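Local atomic coordinates of amidase, hydantoinase/carbamoylase family (Burkholderia vietnamiensis, PDB entry 5I4M), a protein that probably hydrolyses N-carbamoyl-L-amino acids, as a dimeric two-zinc enzyme of the peptidase M20 family. Residues A155-A160 / Q342-A347; A165-L170 / A381-Q386; Q232-Y237 / T305-H310; S264-L269 / A328-D333. All blocks are in the same frame, centred on the assembly; numbering follows the deposited sequence.

Contact 1: A155-A160 / Q342-A347; sequences APAMVA and QIFYYA. With 3PG (3-phosphoglyceric acid), chain E.
Pro156 and Phe344 meet where the loop 155-158 runs alongside strand 342-346: the two chains point almost the same way, 19° apart from end to end, and come nearest at these two residues, with CA atoms 6.1 Å apart. No hydrogen bond crosses; the contact is packing, mostly of side chains. A cis peptide bond precedes Pro156, whose pyrrolidine ring leans over one face of the Phe344 ring; Pro156 CB lies 3.4 Å from Phe344 CG. The phenyl group is carried to the loop because its CG stands anti to the backbone N (chi1 -170°). Ala157 O approaches the far end of the ring, 3.5 Å from Phe344 CE1. At the start of the loop Ala155 CB touches Ile343 CD1. Strand 342-346 has a classic beta bulge, Ile343 and Phe344 both facing Trp236 on the neighbouring strand 225-242, whose indole meets the Phe344 ring edge-to-face. Met158, the N-cap residue of helix 159-164, makes two Met-aromatic contacts. Its sulfur SD lies at the edge of the Phe344 ring, 5.5 Å from the centroid and 82° off the normal, and obliquely to the Tyr346 ring at 5.1 Å from that centroid. Bends at chi2 and chi3 turn the methyl CE to 3.6 Å from Tyr346 CE2. The Tyr346 hydroxyl is hydrogen-bonded to Gln234, a ligand-binding residue. Ala157 and Met158 also line the pocket of bound 3-phosphoglyceric acid: Met158 SD is 3.3 Å from the ligand hydroxyl O3, and Ala157 CB packs against the same oxygen.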
# COMPACT_ATOMS: atom_id res chain seq x y z
N ALA A 155 -4.58 -7.60 -14.15
CA ALA A 155 -5.88 -7.03 -14.43
C ALA A 155 -6.04 -6.78 -15.93
O ALA A 155 -5.05 -6.59 -16.64
CB ALA A 155 -6.07 -5.70 -13.68
N PRO A 156 -7.26 -6.77 -16.46
CA PRO A 156 -8.52 -6.92 -15.74
C PRO A 156 -8.99 -8.37 -15.65
O PRO A 156 -8.24 -9.30 -15.95
CB PRO A 156 -9.49 -6.10 -16.59
CG PRO A 156 -9.01 -6.36 -17.97
CD PRO A 156 -7.49 -6.39 -17.86
N ALA A 157 -10.25 -8.53 -15.26
CA ALA A 157 -10.85 -9.85 -15.12
C ALA A 157 -11.18 -10.46 -16.49
O ALA A 157 -11.28 -9.76 -17.50
CB ALA A 157 -12.13 -9.76 -14.30
N MET A 158 -11.35 -11.78 -16.49
CA MET A 158 -11.98 -12.51 -17.59
C MET A 158 -11.20 -12.36 -18.90
O MET A 158 -11.77 -12.48 -19.99
CB MET A 158 -13.43 -12.04 -17.78
CG MET A 158 -14.31 -12.29 -16.55
SD MET A 158 -15.56 -10.98 -16.31
CE MET A 158 -16.37 -10.98 -17.90
N VAL A 159 -9.89 -12.11 -18.83
CA VAL A 159 -9.19 -11.78 -20.07
C VAL A 159 -9.02 -13.02 -20.94
O VAL A 159 -9.07 -12.93 -22.17
CB VAL A 159 -7.84 -11.10 -19.76
CG1 VAL A 159 -6.98 -11.00 -21.00
CG2 VAL A 159 -8.10 -9.70 -19.23
N ALA A 160 -8.85 -14.19 -20.33
CA ALA A 160 -8.58 -15.39 -21.13
C ALA A 160 -9.83 -15.85 -21.88
O ALA A 160 -9.73 -16.28 -23.04
CB ALA A 160 -8.02 -16.50 -20.25
N GLN A 342 -9.50 3.93 -18.34
CA GLN A 342 -10.47 2.85 -18.21
C GLN A 342 -9.82 1.60 -18.79
O GLN A 342 -9.55 1.54 -19.99
CB GLN A 342 -11.77 3.20 -18.92
CG GLN A 342 -12.81 2.09 -18.92
CD GLN A 342 -14.10 2.53 -19.60
OE1 GLN A 342 -14.90 3.26 -19.02
NE2 GLN A 342 -14.27 2.12 -20.86
N ILE A 343 -9.51 0.62 -17.93
CA ILE A 343 -8.78 -0.56 -18.38
C ILE A 343 -9.69 -1.72 -18.73
O ILE A 343 -9.20 -2.74 -19.24
CB ILE A 343 -7.74 -1.00 -17.33
CG1 ILE A 343 -8.44 -1.50 -16.06
CG2 ILE A 343 -6.76 0.14 -17.00
CD1 ILE A 343 -7.56 -2.46 -15.24
N PHE A 344 -11.00 -1.59 -18.52
CA PHE A 344 -11.92 -2.72 -18.67
C PHE A 344 -13.33 -2.17 -18.84
O PHE A 344 -13.75 -1.30 -18.08
CB PHE A 344 -11.84 -3.61 -17.43
CG PHE A 344 -12.58 -4.94 -17.54
CD1 PHE A 344 -12.39 -5.78 -18.62
CD2 PHE A 344 -13.39 -5.37 -16.50
CE1 PHE A 344 -13.03 -7.01 -18.70
CE2 PHE A 344 -14.04 -6.61 -16.56
CZ PHE A 344 -13.86 -7.42 -17.67
N TYR A 345 -14.05 -2.68 -19.84
CA TYR A 345 -15.46 -2.33 -20.01
C TYR A 345 -16.15 -3.44 -20.77
O TYR A 345 -15.64 -3.91 -21.79
CB TYR A 345 -15.61 -0.99 -20.75
CG TYR A 345 -17.00 -0.77 -21.32
CD1 TYR A 345 -18.13 -0.81 -20.51
CD2 TYR A 345 -17.18 -0.50 -22.68
CE1 TYR A 345 -19.42 -0.61 -21.05
CE2 TYR A 345 -18.45 -0.30 -23.21
CZ TYR A 345 -19.57 -0.36 -22.39
OH TYR A 345 -20.83 -0.16 -22.93
N TYR A 346 -17.31 -3.88 -20.27
CA TYR A 346 -18.24 -4.62 -21.11
C TYR A 346 -19.66 -4.24 -20.74
O TYR A 346 -19.96 -3.95 -19.57
CB TYR A 346 -18.04 -6.14 -21.00
CG TYR A 346 -18.30 -6.77 -19.65
CD1 TYR A 346 -19.58 -7.24 -19.32
CD2 TYR A 346 -17.27 -6.94 -18.73
CE1 TYR A 346 -19.83 -7.85 -18.10
CE2 TYR A 346 -17.51 -7.55 -17.50
CZ TYR A 346 -18.78 -7.99 -17.19
OH TYR A 346 -19.00 -8.58 -15.97
N ALA A 347 -20.52 -4.19 -21.75
CA ALA A 347 -21.90 -3.82 -21.54
C ALA A 347 -22.64 -4.95 -20.82
O ALA A 347 -22.25 -6.12 -20.91
CB ALA A 347 -22.57 -3.54 -22.88
C1 3PG E . -15.72 -9.64 -10.89
O1 3PG E . -15.16 -8.96 -10.01
O2 3PG E . -16.95 -9.61 -11.09
C2 3PG E . -14.85 -10.52 -11.75
O3 3PG E . -15.53 -10.83 -12.98
C3 3PG E . -14.58 -11.79 -10.98
O1P 3PG E . -15.80 -12.50 -10.79
P 3PG E . -15.87 -13.70 -9.68
O2P 3PG E . -14.62 -14.53 -9.88
O3P 3PG E . -15.87 -12.96 -8.35
O4P 3PG E . -17.16 -14.45 -10.04

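Contact 2: A165-L170 / A381-Q386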
# COMPACT_ATOMS: atom_id res chain seq x y z
N ALA A 165 -13.24 -15.48 -26.86
CA ALA A 165 -14.42 -14.95 -27.51
C ALA A 165 -14.12 -13.91 -28.58
O ALA A 165 -15.05 -13.42 -29.22
CB ALA A 165 -15.37 -14.34 -26.46
N GLY A 166 -12.85 -13.56 -28.81
CA GLY A 166 -12.55 -12.60 -29.86
C GLY A 166 -12.65 -11.16 -29.43
O GLY A 166 -12.60 -10.26 -30.28
N VAL A 167 -12.79 -10.91 -28.13
CA VAL A 167 -12.89 -9.54 -27.62
C VAL A 167 -11.52 -8.88 -27.54
O VAL A 167 -11.38 -7.69 -27.85
CB VAL A 167 -13.60 -9.56 -26.25
CG1 VAL A 167 -13.55 -8.18 -25.60
CG2 VAL A 167 -15.04 -10.03 -26.43
N PHE A 168 -10.51 -9.63 -27.13
CA PHE A 168 -9.13 -9.18 -26.97
C PHE A 168 -8.19 -10.00 -27.84
O PHE A 168 -8.38 -11.22 -27.96
CB PHE A 168 -8.66 -9.33 -25.51
CG PHE A 168 -9.55 -8.70 -24.49
CD1 PHE A 168 -9.82 -7.34 -24.53
CD2 PHE A 168 -10.08 -9.45 -23.45
CE1 PHE A 168 -10.62 -6.75 -23.58
CE2 PHE A 168 -10.88 -8.87 -22.50
CZ PHE A 168 -11.16 -7.52 -22.56
N PRO A 169 -7.15 -9.40 -28.41
CA PRO A 169 -6.15 -10.21 -29.11
C PRO A 169 -5.28 -10.97 -28.12
O PRO A 169 -5.07 -10.54 -26.99
CB PRO A 169 -5.34 -9.18 -29.90
CG PRO A 169 -5.55 -7.89 -29.21
CD PRO A 169 -6.87 -7.96 -28.48
N LEU A 170 -4.77 -12.12 -28.57
CA LEU A 170 -3.91 -12.92 -27.71
C LEU A 170 -2.77 -12.10 -27.11
O LEU A 170 -2.47 -12.22 -25.92
CB LEU A 170 -3.33 -14.09 -28.51
CG LEU A 170 -2.34 -14.99 -27.77
CD1 LEU A 170 -2.98 -15.67 -26.56
CD2 LEU A 170 -1.75 -16.00 -28.74
N ALA A 381 -18.55 -16.92 -18.54
CA ALA A 381 -19.77 -17.08 -19.33
C ALA A 381 -20.21 -15.77 -19.99
O ALA A 381 -20.85 -15.80 -21.04
CB ALA A 381 -20.89 -17.62 -18.45
N CYS A 382 -19.91 -14.61 -19.38
CA CYS A 382 -20.31 -13.34 -20.01
C CYS A 382 -19.65 -13.15 -21.36
O CYS A 382 -20.25 -12.59 -22.28
CB CYS A 382 -19.99 -12.16 -19.09
SG CYS A 382 -20.79 -12.26 -17.47
N TYR A 383 -18.40 -13.60 -21.50
CA TYR A 383 -17.74 -13.52 -22.80
C TYR A 383 -18.16 -14.67 -23.71
O TYR A 383 -18.31 -14.47 -24.93
CB TYR A 383 -16.23 -13.49 -22.61
CG TYR A 383 -15.71 -12.09 -22.31
CD1 TYR A 383 -16.20 -10.98 -23.00
CD2 TYR A 383 -14.74 -11.87 -21.34
CE1 TYR A 383 -15.72 -9.70 -22.74
CE2 TYR A 383 -14.26 -10.59 -21.07
CZ TYR A 383 -14.75 -9.51 -21.77
OH TYR A 383 -14.27 -8.24 -21.51
N LEU A 384 -18.36 -15.87 -23.17
CA LEU A 384 -18.83 -16.96 -24.02
C LEU A 384 -20.16 -16.62 -24.66
O LEU A 384 -20.43 -17.06 -25.79
CB LEU A 384 -18.95 -18.24 -23.21
CG LEU A 384 -17.64 -18.73 -22.63
CD1 LEU A 384 -17.83 -20.07 -21.90
CD2 LEU A 384 -16.61 -18.87 -23.73
N ALA A 385 -21.00 -15.85 -23.97
CA ALA A 385 -22.31 -15.49 -24.52
C ALA A 385 -22.19 -14.71 -25.83
O ALA A 385 -23.15 -14.70 -26.60
CB ALA A 385 -23.11 -14.67 -23.51
N GLN A 386 -21.05 -14.08 -26.09
CA GLN A 386 -20.88 -13.34 -27.33
C GLN A 386 -20.66 -14.25 -28.53
O GLN A 386 -20.85 -13.81 -29.67
CB GLN A 386 -19.70 -12.36 -27.21
CG GLN A 386 -19.88 -11.28 -26.14
CD GLN A 386 -18.86 -10.16 -26.28
OE1 GLN A 386 -18.29 -9.97 -27.35
NE2 GLN A 386 -18.64 -9.42 -25.20
O HOH W 1 -17.01 -11.26 -29.63
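Tyr383 and Val167 meet because of their first torsions: the tyrosine CG stands anti to its own carbonyl carbon (chi1 -83°), which sends the ring from helix 380-384 toward the loop, while Val167 at chi1 172° sets both methyls against that ring. The motif on the loop side is a Schellman ending of helix 159-164, in which Gly166 has positive phi and the chain turns off after Ala165; the contact therefore joins the end of one helix, and the loop leading to helix 170-175, to the last turn around helix 380-384. Ala165 packs against the helix backbone, its CB 3.3 Å from Tyr383 O, at the point where the two chains run closest. The valine branches divide the work. Val167 CG2 reaches Tyr383 CD1 at 3.7 Å. The same Val167 CG2 lies 3.4 Å from Gln386 OE1. Val167 CG1 lies by Tyr383 CE1 and on its other flank sits over the centre of the Phe168 ring. Phe168 and Tyr383 form an oblique aromatic pair with centroids 5.8 Å apart and planes at 80°; Phe168 CZ comes 3.4 Å from Tyr383 OH. Behind these groups, Tyr383 also packs on Met158 and Phe344, which places it between this loop and Met158, a pocket residue, and Phe168 stacks with Tyr172. No direct hydrogen bond crosses the contact. At its exposed margin a water instead bridges the segments, donating to Ala165 O and to Gln386 OE1, each at 2.9 Å.

Contact 3: Q232-Y237 / T305-H310; sequences QGQRWY and TVDFRH. With 3PG (3-phosphoglyceric acid), chain E.
Gln234 and Arg309 lie side by side on an antiparallel pair of strands, 233-237 and 305-310, whose axes run 4.7 Å apart at 166°. The strands belong to the sheet of the M20 dimerisation region. Three hydrogen-bonded pairs, Gly233-His310, Arg235-Phe308 and Tyr237-Val306, alternate with two non-hydrogen-bonded ones; the middle pair is the straighter, Arg235 N reaching Phe308 O at 2.9 Å with an N-H...O angle of 167°, against 142° for Gly233 N to His310 O. One tightly packed face holds Gln234, Trp236, Asp307 and Arg309. Asp307 CG stands anti to its backbone N, and the carboxylate takes the guanidinium side-on: Arg309 NE to Asp307 OD1 is 2.8 Å and Arg309 NH2 to Asp307 OD2 is 2.9 Å, both through syn lone pairs and close to the guanidinium plane. The salt bridge thus fixes the group's rotation. The other face is apolar and also well packed where the buried Tyr237 and Phe308 rings meet obliquely, Tyr237 CE1 lying 3.7 Å from Phe308 CD2. Its looser side is the partly exposed Arg235, whose end leads away to Gln342. His247 and Asn296 of the second subunit, with Gly378 and Gln214, also bond the ligand. Arg309 holds both carboxylate oxygens of 3-phosphoglyceric acid, NH1 to O2 and NH2 to O1, each at 2.8 Å, and Gln234 NE2 adds a weak bond to O2.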
# COMPACT_ATOMS: atom_id res chain seq x y z
N GLN A 232 -24.67 -7.99 -15.23
CA GLN A 232 -24.57 -6.54 -15.32
C GLN A 232 -23.24 -6.15 -15.96
O GLN A 232 -22.31 -6.94 -16.06
CB GLN A 232 -24.74 -5.90 -13.94
CG GLN A 232 -23.53 -6.03 -13.03
CD GLN A 232 -23.72 -5.22 -11.76
OE1 GLN A 232 -24.46 -4.23 -11.75
NE2 GLN A 232 -23.07 -5.64 -10.69
N GLY A 233 -23.17 -4.90 -16.43
CA GLY A 233 -21.96 -4.41 -17.05
C GLY A 233 -20.98 -3.84 -16.03
O GLY A 233 -21.35 -3.54 -14.90
N GLN A 234 -19.72 -3.68 -16.46
CA GLN A 234 -18.67 -3.18 -15.59
C GLN A 234 -17.75 -2.23 -16.35
O GLN A 234 -17.55 -2.36 -17.56
CB GLN A 234 -17.80 -4.31 -15.03
CG GLN A 234 -18.57 -5.43 -14.35
CD GLN A 234 -17.68 -6.26 -13.45
OE1 GLN A 234 -16.97 -5.72 -12.61
NE2 GLN A 234 -17.69 -7.58 -13.63
N ARG A 235 -17.19 -1.28 -15.61
CA ARG A 235 -16.09 -0.44 -16.07
C ARG A 235 -15.07 -0.40 -14.94
O ARG A 235 -15.43 -0.08 -13.81
CB ARG A 235 -16.57 0.99 -16.41
CG ARG A 235 -17.43 1.12 -17.68
CD ARG A 235 -17.96 2.55 -17.85
NE ARG A 235 -18.87 2.71 -18.98
CZ ARG A 235 -18.55 3.32 -20.12
NH1 ARG A 235 -17.33 3.84 -20.27
NH2 ARG A 235 -19.45 3.42 -21.10
N TRP A 236 -13.82 -0.74 -15.25
CA TRP A 236 -12.72 -0.66 -14.29
C TRP A 236 -11.71 0.39 -14.74
O TRP A 236 -11.47 0.56 -15.94
CB TRP A 236 -11.98 -1.99 -14.14
CG TRP A 236 -12.77 -3.13 -13.56
CD1 TRP A 236 -14.12 -3.19 -13.34
CD2 TRP A 236 -12.23 -4.38 -13.12
NE1 TRP A 236 -14.46 -4.41 -12.80
CE2 TRP A 236 -13.31 -5.16 -12.65
CE3 TRP A 236 -10.94 -4.91 -13.07
CZ2 TRP A 236 -13.13 -6.45 -12.14
CZ3 TRP A 236 -10.76 -6.18 -12.56
CH2 TRP A 236 -11.85 -6.94 -12.10
N TYR A 237 -11.09 1.05 -13.77
CA TYR A 237 -10.17 2.15 -14.04
C TYR A 237 -8.90 1.99 -13.22
O TYR A 237 -8.91 1.37 -12.15
CB TYR A 237 -10.78 3.52 -13.68
CG TYR A 237 -12.12 3.78 -14.31
CD1 TYR A 237 -13.28 3.22 -13.77
CD2 TYR A 237 -12.24 4.60 -15.41
CE1 TYR A 237 -14.51 3.46 -14.34
CE2 TYR A 237 -13.47 4.86 -15.99
CZ TYR A 237 -14.60 4.28 -15.44
OH TYR A 237 -15.83 4.53 -16.01
N THR A 305 -7.48 2.07 -7.95
CA THR A 305 -8.41 1.49 -8.91
C THR A 305 -9.83 1.95 -8.62
O THR A 305 -10.17 2.29 -7.49
CB THR A 305 -8.36 -0.05 -8.88
OG1 THR A 305 -8.71 -0.52 -7.57
CG2 THR A 305 -6.96 -0.53 -9.23
N VAL A 306 -10.65 1.95 -9.66
CA VAL A 306 -12.07 2.19 -9.51
C VAL A 306 -12.82 1.07 -10.20
O VAL A 306 -12.43 0.62 -11.28
CB VAL A 306 -12.49 3.56 -10.08
CG1 VAL A 306 -13.99 3.77 -9.92
CG2 VAL A 306 -11.73 4.65 -9.37
N ASP A 307 -13.87 0.59 -9.54
CA ASP A 307 -14.70 -0.52 -9.99
C ASP A 307 -16.13 0.01 -10.02
O ASP A 307 -16.67 0.37 -8.97
CB ASP A 307 -14.55 -1.71 -9.02
CG ASP A 307 -15.38 -2.93 -9.42
OD1 ASP A 307 -16.61 -2.82 -9.61
OD2 ASP A 307 -14.78 -4.02 -9.49
N PHE A 308 -16.71 0.09 -11.22
CA PHE A 308 -18.09 0.54 -11.42
C PHE A 308 -18.89 -0.57 -12.07
O PHE A 308 -18.42 -1.20 -13.02
CB PHE A 308 -18.18 1.76 -12.36
CG PHE A 308 -17.90 3.11 -11.72
CD1 PHE A 308 -17.96 3.30 -10.35
CD2 PHE A 308 -17.64 4.20 -12.53
CE1 PHE A 308 -17.73 4.57 -9.81
CE2 PHE A 308 -17.41 5.46 -12.00
CZ PHE A 308 -17.46 5.65 -10.64
N ARG A 309 -20.13 -0.77 -11.62
CA ARG A 309 -21.01 -1.76 -12.24
C ARG A 309 -22.45 -1.26 -12.23
O ARG A 309 -22.86 -0.58 -11.28
CB ARG A 309 -20.95 -3.12 -11.52
CG ARG A 309 -19.55 -3.48 -11.07
CD ARG A 309 -19.50 -4.85 -10.42
NE ARG A 309 -18.13 -5.11 -9.98
CZ ARG A 309 -17.60 -6.32 -9.87
NH1 ARG A 309 -18.33 -7.40 -10.16
NH2 ARG A 309 -16.33 -6.44 -9.51
N HIS A 310 -23.20 -1.59 -13.28
CA HIS A 310 -24.64 -1.34 -13.28
C HIS A 310 -25.29 -2.23 -14.33
O HIS A 310 -24.66 -2.55 -15.35
CB HIS A 310 -24.95 0.14 -13.58
CG HIS A 310 -26.32 0.56 -13.16
ND1 HIS A 310 -27.44 0.37 -13.95
CD2 HIS A 310 -26.77 1.14 -12.02
CE1 HIS A 310 -28.51 0.80 -13.32
NE2 HIS A 310 -28.13 1.28 -12.14
C1 3PG E . -15.72 -9.64 -10.89
O1 3PG E . -15.16 -8.96 -10.01
O2 3PG E . -16.95 -9.61 -11.09
C2 3PG E . -14.85 -10.52 -11.75
O3 3PG E . -15.53 -10.83 -12.98
C3 3PG E . -14.58 -11.79 -10.98
O1P 3PG E . -15.80 -12.50 -10.79
P 3PG E . -15.87 -13.70 -9.68
O2P 3PG E . -14.62 -14.53 -9.88
O3P 3PG E . -15.87 -12.96 -8.35
O4P 3PG E . -17.16 -14.45 -10.04

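Contact 4: S264-L269 / A328-D333; sequences SRVVDL and ARIAAD
Ile330 makes the apolar part of the contact, pointing from helix 313-334 into the side of helix 259-276. Its CG1 stands anti to the carbonyl carbon (chi1 -74°), which carries CD1 forward among three residues of the facing helix. Ile330 CD1 lies 3.8 Å from Val266 CG2, 3.8 Å from Arg265 CB and 4.2 Å from Leu269 CD2; the Leu269 and Ile330 side chains run antiparallel past one another. The other branch, CG2, rests more loosely beside Arg265 CB. At the margin, Leu269 CD1 comes loosely to the edge of the Arg329 guanidinium. The helices are antiparallel neighbours, with segment axes 10.2 Å apart at 155°, a wide spacing bridged by side chains. They pack beside strands of the same region: Val266 and Ala331 both rest on Phe241 of strand 225-242. Charge makes the second kind of interaction. In one of two Asp333 conformers, Arg265 NH1 and Asp333 OD2 form a long salt bridge of 3.6 Å; the side chains meet nearly perpendicular, while the guanidinium and carboxylate planes are inclined by 49°. The stronger partner of Arg265 is Asp268 of the second subunit, which takes its NE, so this arginine serves the dimer interface as well. Water supplies the third kind. One molecule accepts from Arg265 NH1 and donates to Ile330 O; a second, lying in the guanidinium plane, accepts from the same NH1. Both donate to Asp333 OD2, again for that one conformer.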
# COMPACT_ATOMS: atom_id res chain seq x y z
N SER A 264 -7.91 10.04 -1.62
CA SER A 264 -8.93 9.82 -0.60
C SER A 264 -10.23 10.52 -0.96
O SER A 264 -11.32 9.99 -0.71
CB SER A 264 -8.42 10.32 0.75
OG SER A 264 -7.35 9.51 1.19
N ARG A 265 -10.15 11.71 -1.54
CA ARG A 265 -11.38 12.37 -1.95
C ARG A 265 -12.06 11.61 -3.08
O ARG A 265 -13.29 11.62 -3.17
CB ARG A 265 -11.08 13.82 -2.35
CG ARG A 265 -10.85 14.66 -1.11
CD ARG A 265 -10.45 16.10 -1.44
NE ARG A 265 -10.25 16.84 -0.20
CZ ARG A 265 -9.63 18.02 -0.12
NH1 ARG A 265 -9.15 18.59 -1.22
NH2 ARG A 265 -9.49 18.61 1.06
N VAL A 266 -11.29 10.93 -3.93
CA VAL A 266 -11.91 10.14 -4.99
C VAL A 266 -12.54 8.87 -4.41
O VAL A 266 -13.57 8.41 -4.90
CB VAL A 266 -10.90 9.81 -6.10
CG1 VAL A 266 -11.55 8.95 -7.18
CG2 VAL A 266 -10.37 11.11 -6.73
N VAL A 267 -11.93 8.29 -3.38
CA VAL A 267 -12.57 7.14 -2.73
C VAL A 267 -13.97 7.52 -2.26
O VAL A 267 -14.94 6.77 -2.46
CB VAL A 267 -11.71 6.63 -1.56
CG1 VAL A 267 -12.49 5.62 -0.70
CG2 VAL A 267 -10.42 5.99 -2.08
N ASP A 268 -14.10 8.70 -1.66
CA ASP A 268 -15.41 9.18 -1.20
C ASP A 268 -16.32 9.48 -2.38
O ASP A 268 -17.51 9.14 -2.35
CB ASP A 268 -15.21 10.43 -0.34
CG ASP A 268 -16.24 10.57 0.76
OD1 ASP A 268 -16.94 9.58 1.07
OD2 ASP A 268 -16.33 11.67 1.34
N LEU A 269 -15.79 10.09 -3.44
CA LEU A 269 -16.58 10.36 -4.63
C LEU A 269 -17.08 9.07 -5.27
O LEU A 269 -18.24 8.99 -5.69
CB LEU A 269 -15.75 11.17 -5.63
CG LEU A 269 -16.33 11.31 -7.04
CD1 LEU A 269 -17.57 12.16 -7.01
CD2 LEU A 269 -15.29 11.89 -8.00
N ALA A 328 -11.27 15.18 -12.22
CA ALA A 328 -10.63 16.40 -12.72
C ALA A 328 -10.80 17.54 -11.73
O ALA A 328 -9.87 18.32 -11.51
CB ALA A 328 -11.21 16.79 -14.07
N ARG A 329 -11.98 17.66 -11.13
CA ARG A 329 -12.21 18.76 -10.19
C ARG A 329 -11.33 18.61 -8.96
O ARG A 329 -10.73 19.59 -8.49
CB ARG A 329 -13.68 18.79 -9.80
CG ARG A 329 -13.99 19.79 -8.68
CD ARG A 329 -15.41 19.59 -8.15
NE ARG A 329 -15.72 18.18 -7.97
CZ ARG A 329 -15.38 17.46 -6.90
NH1 ARG A 329 -14.71 18.03 -5.91
NH2 ARG A 329 -15.71 16.17 -6.84
N ILE A 330 -11.24 17.40 -8.42
CA ILE A 330 -10.42 17.17 -7.24
C ILE A 330 -8.95 17.46 -7.54
O ILE A 330 -8.26 18.10 -6.75
CB ILE A 330 -10.63 15.72 -6.73
CG1 ILE A 330 -12.00 15.61 -6.06
CG2 ILE A 330 -9.51 15.31 -5.78
CD1 ILE A 330 -12.48 14.17 -5.89
N ALA A 331 -8.47 17.00 -8.70
CA ALA A 331 -7.07 17.22 -9.05
C ALA A 331 -6.78 18.70 -9.25
O ALA A 331 -5.72 19.20 -8.86
CB ALA A 331 -6.70 16.43 -10.30
N ALA A 332 -7.72 19.41 -9.88
CA ALA A 332 -7.53 20.83 -10.14
C ALA A 332 -7.50 21.63 -8.85
O ALA A 332 -6.75 22.61 -8.74
CB ALA A 332 -8.63 21.36 -11.06
N ASP A 333 -8.31 21.24 -7.86
CA ASP A 333 -8.36 21.97 -6.60
C ASP A 333 -7.05 21.83 -5.83
O ASP A 333 -6.58 22.80 -5.22
CB ASP A 333 -9.54 21.49 -5.77
CG ASP A 333 -9.56 22.09 -4.38
OD1 ASP A 333 -9.94 23.27 -4.25
OD2 ASP A 333 -9.18 21.38 -3.43
O HOH W 2 -9.77 18.37 -4.03
O HOH W 3 -7.76 21.23 -1.27

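Contacts 1, 2 and 3 gather near the ligand pocket, while contact 4 lies away from the zinc and ligand sites, its centre 18 Å from that of contact 3 and 34 Å from that of contact 2. Contacts 1 and 3, with centres 9 Å apart, lie on neighbouring strands of one sheet, 337-350 and 225-242, and both touch 3-phosphoglyceric acid. Contact 2 abuts contact 1, centres 10 Å apart, through Tyr383. Along the chain, segments 155-160 and 165-170 come first; contacts 3 and 4 then alternate, and 342-347 and 381-386 follow. The chain thus builds the strands and helices meeting the second subunit, then returns to 342-347 and 381-386, which pack against the pocket loop 155-170.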